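Local coordinates for protein decapping nuclease RAI1 (Scheffersomyces stipitis, PDB 5BTO) that removes the NAD cap from the 5' end of capped RNAs, using a divalent metal cation, and binds and stimulates the exoribonuclease RAT1, at residues V109-Y114 and L143-D148; N135-D140 and G387-S392. All blocks are in the same frame, centred on the assembly; numbering follows the deposited sequence.

In the fold
Both contacts are built on the large mixed sheet of this nuclease, contact 1 within it and contact 2 packing a helix end and turn onto it; strand 132-139 neighbours 142-147, which in turn neighbours 111-114. From the N terminus the chain first lays down 109-114, passes through helix 115-123 and runs out along 135-140; it then turns back into 143-148, where contact 1 closes a loop of 28 residues by a parallel pairing. Contact 2 closes a far longer one, of 246 residues, when 387-392 returns to cover a face of the outgoing strand. The two loops cross rather than nest, since their segments alternate along the chain. Asn146 O and Asn135 N, 2.7 Å apart in a probable hydrogen bond, join the contacts directly.

Contact 1: residues V109-Y114 and L143-D148; sequences VDIITY and LFINSD
Backbone bonds pair Asp110 and Ile112 with Leu143 and Ile145 in parallel register, the strand axes 4.8 Å apart and 14° from alignment. Leu143 N gives an almost straight bond to Asp110 O (2.7 Å), Ile112 N binds Leu143 O, and Ile145 N returns to Ile112 O. A side chain supplies the next bond: with OG1 anti to the backbone N (chi1 -169°), Thr113 donates to Ile145 O at 2.8 Å, approaching from above the carbonyl plane. A valine in its place would probably leave that carbonyl without this donor and weaken the tie between the strand ends.

Apolar contacts cover both faces. On one, Ile111 CG2 meets Ile145 CD1 at 3.8 Å, and Ile111 CG1 lies against Leu143 CB. On the other, Ile112 and Phe144 run side by side in the same direction, Ile112 CD1 reaching Phe144 CE2 at 3.5 Å.

Helix 87-101 covers the Ile112 and Phe144 face through Leu94 and Leu91. Substrate-binding Tyr114 stands at the N-cap position of helix 115-123, so strand 111-114 ends at the substrate site. That helix and antiparallel strand 132-139, on the other edge of 142-147, link the parallel neighbours; strand 228-235 bonds to the far edge of 111-114.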
ATOM      1  N   VAL A 109     -24.594   6.102 -11.237  1.00 20.18           N
ATOM      2  CA  VAL A 109     -23.165   6.043 -10.912  1.00 17.41           C
ATOM      3  C   VAL A 109     -22.950   5.862  -9.418  1.00 17.74           C
ATOM      4  O   VAL A 109     -23.879   6.030  -8.618  1.00 19.52           O
ATOM      5  CB  VAL A 109     -22.403   7.312 -11.362  1.00 16.74           C
ATOM      6  CG1 VAL A 109     -22.535   7.516 -12.870  1.00 17.57           C
ATOM      7  CG2 VAL A 109     -22.890   8.541 -10.599  1.00 18.92           C
ATOM      8  N   ASP A 110     -21.714   5.521  -9.055  1.00 17.46           N
ATOM      9  CA  ASP A 110     -21.328   5.346  -7.660  1.00 17.76           C
ATOM     10  C   ASP A 110     -20.720   6.613  -7.081  1.00 16.83           C
ATOM     11  O   ASP A 110     -20.839   6.874  -5.882  1.00 17.49           O
ATOM     12  CB  ASP A 110     -20.304   4.221  -7.542  1.00 18.78           C
ATOM     13  CG  ASP A 110     -20.835   2.897  -8.039  1.00 21.36           C
ATOM     14  OD1 ASP A 110     -21.817   2.405  -7.446  1.00 22.68           O
ATOM     15  OD2 ASP A 110     -20.276   2.336  -9.008  1.00 23.08           O
ATOM     16  N   ILE A 111     -20.044   7.387  -7.931  1.00 15.68           N
ATOM     17  CA  ILE A 111     -19.307   8.563  -7.481  1.00 14.51           C
ATOM     18  C   ILE A 111     -19.600   9.763  -8.381  1.00 14.00           C
ATOM     19  O   ILE A 111     -19.665   9.624  -9.595  1.00 15.51           O
ATOM     20  CB  ILE A 111     -17.777   8.304  -7.498  1.00 15.63           C
ATOM     21  CG1 ILE A 111     -17.391   7.182  -6.528  1.00 15.80           C
ATOM     22  CG2 ILE A 111     -17.000   9.583  -7.159  1.00 17.33           C
ATOM     23  CD1 ILE A 111     -15.962   6.686  -6.752  1.00 17.18           C
ATOM     24  N   ILE A 112     -19.774  10.931  -7.771  1.00 14.41           N
ATOM     25  CA  ILE A 112     -20.040  12.171  -8.505  1.00 15.20           C
ATOM     26  C   ILE A 112     -18.981  13.189  -8.086  1.00 15.36           C
ATOM     27  O   ILE A 112     -18.859  13.499  -6.906  1.00 15.70           O
ATOM     28  CB  ILE A 112     -21.454  12.707  -8.173  1.00 16.80           C
ATOM     29  CG1 ILE A 112     -22.517  11.765  -8.750  1.00 17.35           C
ATOM     30  CG2 ILE A 112     -21.642  14.154  -8.687  1.00 17.65           C
ATOM     31  CD1 ILE A 112     -23.914  11.952  -8.160  1.00 22.29           C
ATOM     32  N   THR A 113     -18.196  13.699  -9.038  1.00 13.47           N
ATOM     33  CA  THR A 113     -17.093  14.571  -8.670  1.00 12.84           C
ATOM     34  C   THR A 113     -16.572  15.354  -9.862  1.00 12.82           C
ATOM     35  O   THR A 113     -17.174  15.326 -10.941  1.00 14.59           O
ATOM     36  CB  THR A 113     -15.949  13.745  -8.026  1.00 14.66           C
ATOM     37  OG1 THR A 113     -14.976  14.614  -7.427  1.00 16.17           O
ATOM     38  CG2 THR A 113     -15.286  12.844  -9.055  1.00 14.56           C
ATOM     39  N   TYR A 114     -15.471  16.067  -9.653  1.00 14.32           N
ATOM     40  CA  TYR A 114     -14.828  16.846 -10.711  1.00 13.12           C
ATOM     41  C   TYR A 114     -13.560  16.161 -11.230  1.00 13.21           C
ATOM     42  O   TYR A 114     -12.783  15.575 -10.472  1.00 13.91           O
ATOM     43  CB  TYR A 114     -14.465  18.248 -10.204  1.00 14.51           C
ATOM     44  CG  TYR A 114     -15.587  19.257 -10.285  1.00 16.79           C
ATOM     45  CD1 TYR A 114     -15.861  19.925 -11.472  1.00 17.23           C
ATOM     46  CD2 TYR A 114     -16.358  19.558  -9.176  1.00 20.79           C
ATOM     47  CE1 TYR A 114     -16.888  20.842 -11.553  1.00 19.90           C
ATOM     48  CE2 TYR A 114     -17.393  20.482  -9.250  1.00 20.19           C
ATOM     49  CZ  TYR A 114     -17.648  21.124 -10.440  1.00 20.69           C
ATOM     50  OH  TYR A 114     -18.675  22.045 -10.530  1.00 22.16           O
ATOM     51  N   LEU A 143     -21.440   8.392  -3.677  1.00 17.66           N
ATOM     52  CA  LEU A 143     -20.417   9.214  -3.033  1.00 17.53           C
ATOM     53  C   LEU A 143     -20.228  10.531  -3.774  1.00 17.72           C
ATOM     54  O   LEU A 143     -20.064  10.546  -4.988  1.00 19.12           O
ATOM     55  CB  LEU A 143     -19.072   8.486  -2.960  1.00 18.02           C
ATOM     56  CG  LEU A 143     -19.003   7.195  -2.150  1.00 17.82           C
ATOM     57  CD1 LEU A 143     -17.533   6.756  -2.005  1.00 20.26           C
ATOM     58  CD2 LEU A 143     -19.666   7.381  -0.775  1.00 19.89           C
ATOM     59  N   PHE A 144     -20.255  11.630  -3.032  1.00 15.26           N
ATOM     60  CA  PHE A 144     -20.009  12.956  -3.589  1.00 16.28           C
ATOM     61  C   PHE A 144     -18.655  13.435  -3.093  1.00 15.47           C
ATOM     62  O   PHE A 144     -18.377  13.379  -1.890  1.00 16.41           O
ATOM     63  CB  PHE A 144     -21.129  13.922  -3.171  1.00 15.85           C
ATOM     64  CG  PHE A 144     -22.483  13.533  -3.693  1.00 17.03           C
ATOM     65  CD1 PHE A 144     -23.203  12.504  -3.099  1.00 17.16           C
ATOM     66  CD2 PHE A 144     -23.035  14.194  -4.776  1.00 17.71           C
ATOM     67  CE1 PHE A 144     -24.449  12.133  -3.579  1.00 17.22           C
ATOM     68  CE2 PHE A 144     -24.283  13.832  -5.264  1.00 19.35           C
ATOM     69  CZ  PHE A 144     -24.988  12.799  -4.673  1.00 18.77           C
ATOM     70  N   ILE A 145     -17.793  13.860  -4.017  1.00 13.25           N
ATOM     71  CA  ILE A 145     -16.416  14.220  -3.660  1.00 14.27           C
ATOM     72  C   ILE A 145     -16.082  15.618  -4.154  1.00 16.86           C
ATOM     73  O   ILE A 145     -16.245  15.912  -5.347  1.00 16.76           O
ATOM     74  CB  ILE A 145     -15.409  13.223  -4.271  1.00 14.74           C
ATOM     75  CG1 ILE A 145     -15.748  11.791  -3.820  1.00 16.24           C
ATOM     76  CG2 ILE A 145     -13.959  13.597  -3.889  1.00 14.92           C
ATOM     77  CD1 ILE A 145     -14.799  10.725  -4.340  1.00 17.32           C
ATOM     78  N   ASN A 146     -15.632  16.485  -3.249  1.00 17.58           N
ATOM     79  CA  ASN A 146     -15.148  17.808  -3.644  1.00 18.54           C
ATOM     80  C   ASN A 146     -13.933  18.207  -2.836  1.00 18.36           C
ATOM     81  O   ASN A 146     -13.643  17.608  -1.804  1.00 18.22           O
ATOM     82  CB  ASN A 146     -16.223  18.894  -3.489  1.00 19.98           C
ATOM     83  CG  ASN A 146     -15.892  20.159  -4.297  1.00 24.97           C
ATOM     84  OD1 ASN A 146     -15.050  20.132  -5.201  1.00 30.07           O
ATOM     85  ND2 ASN A 146     -16.543  21.261  -3.973  1.00 27.97           N
ATOM     86  N   SER A 147     -13.226  19.228  -3.298  1.00 17.75           N
ATOM     87  CA  SER A 147     -12.195  19.845  -2.476  1.00 20.73           C
ATOM     88  C   SER A 147     -12.855  20.579  -1.315  1.00 21.52           C
ATOM     89  O   SER A 147     -14.053  20.882  -1.348  1.00 22.04           O
ATOM     90  CB  SER A 147     -11.379  20.836  -3.306  1.00 24.24           C
ATOM     91  OG  SER A 147     -12.230  21.748  -3.985  1.00 28.24           O
ATOM     92  N   ASP A 148     -12.070  20.871  -0.284  1.00 23.27           N
ATOM     93  CA  ASP A 148     -12.589  21.600   0.860  1.00 25.30           C
ATOM     94  C   ASP A 148     -12.349  23.101   0.714  1.00 28.76           C
ATOM     95  O   ASP A 148     -11.213  23.548   0.546  1.00 28.96           O
ATOM     96  CB  ASP A 148     -11.956  21.081   2.146  1.00 25.96           C
ATOM     97  CG  ASP A 148     -12.555  21.717   3.383  1.00 27.70           C
ATOM     98  OD1 ASP A 148     -13.667  21.319   3.789  1.00 27.91           O
ATOM     99  OD2 ASP A 148     -11.909  22.612   3.958  1.00 29.47           O
TER

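Contact 2: residues N135-D140 and G387-S392; sequences NVLAYD and GEMLTS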
ATOM      1  N   ASN A 135     -13.156  16.144   0.454  1.00 15.75           N
ATOM      2  CA  ASN A 135     -14.292  15.779   1.294  1.00 15.96           C
ATOM      3  C   ASN A 135     -15.125  14.753   0.545  1.00 18.06           C
ATOM      4  O   ASN A 135     -15.336  14.885  -0.662  1.00 18.79           O
ATOM      5  CB  ASN A 135     -15.152  16.997   1.615  1.00 18.44           C
ATOM      6  CG  ASN A 135     -14.453  17.984   2.516  1.00 19.99           C
ATOM      7  OD1 ASN A 135     -13.625  17.606   3.344  1.00 21.69           O
ATOM      8  ND2 ASN A 135     -14.786  19.260   2.369  1.00 20.90           N
ATOM      9  N   VAL A 136     -15.583  13.724   1.249  1.00 17.33           N
ATOM     10  CA  VAL A 136     -16.367  12.672   0.631  1.00 18.40           C
ATOM     11  C   VAL A 136     -17.564  12.374   1.502  1.00 19.83           C
ATOM     12  O   VAL A 136     -17.442  12.257   2.717  1.00 20.64           O
ATOM     13  CB  VAL A 136     -15.561  11.368   0.479  1.00 17.52           C
ATOM     14  CG1 VAL A 136     -16.383  10.326  -0.257  1.00 21.16           C
ATOM     15  CG2 VAL A 136     -14.235  11.626  -0.222  1.00 18.41           C
ATOM     16  N   LEU A 137     -18.734  12.236   0.900  1.00 18.76           N
ATOM     17  CA  LEU A 137     -19.858  11.799   1.718  1.00 21.52           C
ATOM     18  C   LEU A 137     -20.846  10.970   0.931  1.00 21.12           C
ATOM     19  O   LEU A 137     -20.997  11.137  -0.292  1.00 21.29           O
ATOM     20  CB  LEU A 137     -20.540  12.980   2.392  1.00 24.74           C
ATOM     21  CG  LEU A 137     -21.164  13.997   1.454  1.00 20.82           C
ATOM     22  CD1 LEU A 137     -22.564  13.536   1.067  1.00 25.17           C
ATOM     23  CD2 LEU A 137     -21.208  15.346   2.111  1.00 25.19           C
ATOM     24  N   ALA A 138     -21.505  10.066   1.646  1.00 18.15           N
ATOM     25  CA  ALA A 138     -22.490   9.185   1.053  1.00 18.25           C
ATOM     26  C   ALA A 138     -23.863   9.815   1.155  1.00 17.18           C
ATOM     27  O   ALA A 138     -24.262  10.304   2.213  1.00 19.27           O
ATOM     28  CB  ALA A 138     -22.480   7.828   1.762  1.00 20.03           C
ATOM     29  N   TYR A 139     -24.584   9.803   0.045  1.00 18.00           N
ATOM     30  CA  TYR A 139     -25.948  10.284   0.025  1.00 21.04           C
ATOM     31  C   TYR A 139     -26.689   9.588  -1.109  1.00 21.48           C
ATOM     32  O   TYR A 139     -26.159   9.440  -2.212  1.00 21.57           O
ATOM     33  CB  TYR A 139     -25.977  11.808  -0.141  1.00 23.28           C
ATOM     34  CG  TYR A 139     -27.373  12.373  -0.225  1.00 22.48           C
ATOM     35  CD1 TYR A 139     -28.147  12.537   0.922  1.00 20.88           C
ATOM     36  CD2 TYR A 139     -27.917  12.744  -1.448  1.00 24.26           C
ATOM     37  CE1 TYR A 139     -29.438  13.048   0.843  1.00 21.79           C
ATOM     38  CE2 TYR A 139     -29.196  13.250  -1.536  1.00 23.90           C
ATOM     39  CZ  TYR A 139     -29.951  13.405  -0.390  1.00 24.48           C
ATOM     40  OH  TYR A 139     -31.229  13.916  -0.484  1.00 25.77           O
ATOM     41  N   ASP A 140     -27.906   9.135  -0.828  1.00 21.82           N
ATOM     42  CA  ASP A 140     -28.709   8.437  -1.823  1.00 24.13           C
ATOM     43  C   ASP A 140     -27.921   7.337  -2.535  1.00 23.80           C
ATOM     44  O   ASP A 140     -28.038   7.164  -3.744  1.00 24.54           O
ATOM     45  CB  ASP A 140     -29.275   9.438  -2.832  1.00 25.44           C
ATOM     46  CG  ASP A 140     -30.569   8.965  -3.481  1.00 28.36           C
ATOM     47  OD1 ASP A 140     -31.158   7.957  -3.033  1.00 31.30           O
ATOM     48  OD2 ASP A 140     -31.014   9.629  -4.438  1.00 28.00           O
ATOM     49  N   GLY A 387     -25.335  22.719   2.700  1.00 32.56           N
ATOM     50  CA  GLY A 387     -24.954  23.917   1.975  1.00 33.48           C
ATOM     51  C   GLY A 387     -23.690  23.844   1.139  1.00 34.05           C
ATOM     52  O   GLY A 387     -23.719  24.168  -0.048  1.00 33.88           O
ATOM     53  N   GLU A 388     -22.576  23.433   1.739  1.00 32.16           N
ATOM     54  CA  GLU A 388     -21.304  23.457   1.010  1.00 31.95           C
ATOM     55  C   GLU A 388     -21.208  22.418  -0.107  1.00 29.19           C
ATOM     56  O   GLU A 388     -20.779  22.741  -1.215  1.00 31.12           O
ATOM     57  CB  GLU A 388     -20.085  23.357   1.942  1.00 34.20           C
ATOM     58  CG  GLU A 388     -18.766  23.200   1.153  1.00 39.91           C
ATOM     59  CD  GLU A 388     -17.507  23.468   1.972  1.00 43.48           C
ATOM     60  OE1 GLU A 388     -17.592  24.198   2.984  1.00 44.64           O
ATOM     61  OE2 GLU A 388     -16.424  22.958   1.587  1.00 42.65           O
ATOM     62  N   MET A 389     -21.607  21.182   0.178  1.00 25.29           N
ATOM     63  CA  MET A 389     -21.579  20.112  -0.822  1.00 24.58           C
ATOM     64  C   MET A 389     -22.973  19.853  -1.403  1.00 23.59           C
ATOM     65  O   MET A 389     -23.219  20.091  -2.588  1.00 25.65           O
ATOM     66  CB  MET A 389     -21.016  18.824  -0.206  1.00 27.87           C
ATOM     67  CG  MET A 389     -20.951  17.627  -1.155  1.00 31.71           C
ATOM     68  SD  MET A 389     -19.283  17.255  -1.715  1.00 35.26           S
ATOM     69  CE  MET A 389     -18.421  17.385  -0.134  1.00 18.26           C
ATOM     70  N   LEU A 390     -23.879  19.354  -0.567  1.00 22.87           N
ATOM     71  CA  LEU A 390     -25.257  19.122  -0.990  1.00 22.35           C
ATOM     72  C   LEU A 390     -26.054  20.413  -0.885  1.00 25.31           C
ATOM     73  O   LEU A 390     -25.862  21.200   0.053  1.00 27.61           O
ATOM     74  CB  LEU A 390     -25.911  18.033  -0.134  1.00 22.37           C
ATOM     75  CG  LEU A 390     -25.220  16.667  -0.111  1.00 22.85           C
ATOM     76  CD1 LEU A 390     -25.975  15.681   0.781  1.00 25.05           C
ATOM     77  CD2 LEU A 390     -25.033  16.105  -1.514  1.00 23.82           C
ATOM     78  N   THR A 391     -26.951  20.633  -1.843  1.00 25.96           N
ATOM     79  CA  THR A 391     -27.822  21.800  -1.808  1.00 26.75           C
ATOM     80  C   THR A 391     -29.226  21.373  -1.399  1.00 27.84           C
ATOM     81  O   THR A 391     -29.602  20.213  -1.557  1.00 27.71           O
ATOM     82  CB  THR A 391     -27.900  22.480  -3.176  1.00 28.55           C
ATOM     83  OG1 THR A 391     -28.576  21.614  -4.096  1.00 28.50           O
ATOM     84  CG2 THR A 391     -26.495  22.782  -3.704  1.00 28.40           C
ATOM     85  N   SER A 392     -30.007  22.307  -0.876  1.00 29.42           N
ATOM     86  CA  SER A 392     -31.376  21.984  -0.484  1.00 32.52           C
ATOM     87  C   SER A 392     -32.202  21.566  -1.699  1.00 30.76           C
ATOM     88  O   SER A 392     -33.025  20.655  -1.614  1.00 30.18           O
ATOM     89  CB  SER A 392     -32.033  23.149   0.264  1.00 36.66           C
ATOM     90  OG  SER A 392     -32.080  24.322  -0.529  1.00 41.37           O
TER
HETATM   91  O   HOH W   1     -16.353  20.405   0.202  1.00 27.58           O
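The backbones of 135-140 and 387-392 keep well apart, CA atoms coming no closer than 8.7 Å between Asn135 and Met389, so the end of helix 378-388 and the turn after it meet the strand mainly through side chains, with no direct hydrogen bond between the two segments. Asn135, Leu137 and Tyr139 project from one face of the strand and receive Glu388, Met389 and Leu390.

Leu390 lays its CD1 methyl over a face of the Tyr139 ring, a CH-pi contact 4.0 Å from the centroid and 24° off the ring normal. The methyl sits toward the CG side of the ring, 3.7 Å from Tyr139 CG. Leu390 CD1 also touches Leu137 CD1, and thus bridges two strand residues.

Leu137 and Met389 reach toward each other tip to tip, with Leu137 CD2 4.0 Å from Met389 CG. The methionine chain is bent at both chi2 and chi3 (45°), which carries CE along the strand to Asn135 CB at 3.7 Å.

The polar end is joined through water. Asn135 ND2 donates to a water molecule that in turn donates to Glu388 OE2, each step 2.9 Å, while the amide and carboxylate planes stand 53° apart. Both groups have further partners: Asn135 ND2 also bonds Asp148 OD1, and Asn135 OD1 accepts from Arg361 NH2, whereas Glu388 OE1 forms a salt bridge with Arg383 and Glu388 OE2 accepts from Glu149 N. These ties probably fix the rotation of the amide and hold the carboxylate in place.

Helix 392-400, N-capped by Thr391, also packs on Tyr139, so the C-terminal helices are joined here by a short connection lying on the sheet. The arrangement is alpha/beta layer packing, a helix end and interhelical turn set against one face of the large mixed sheet of this PD-(D/E)XK-clan nuclease.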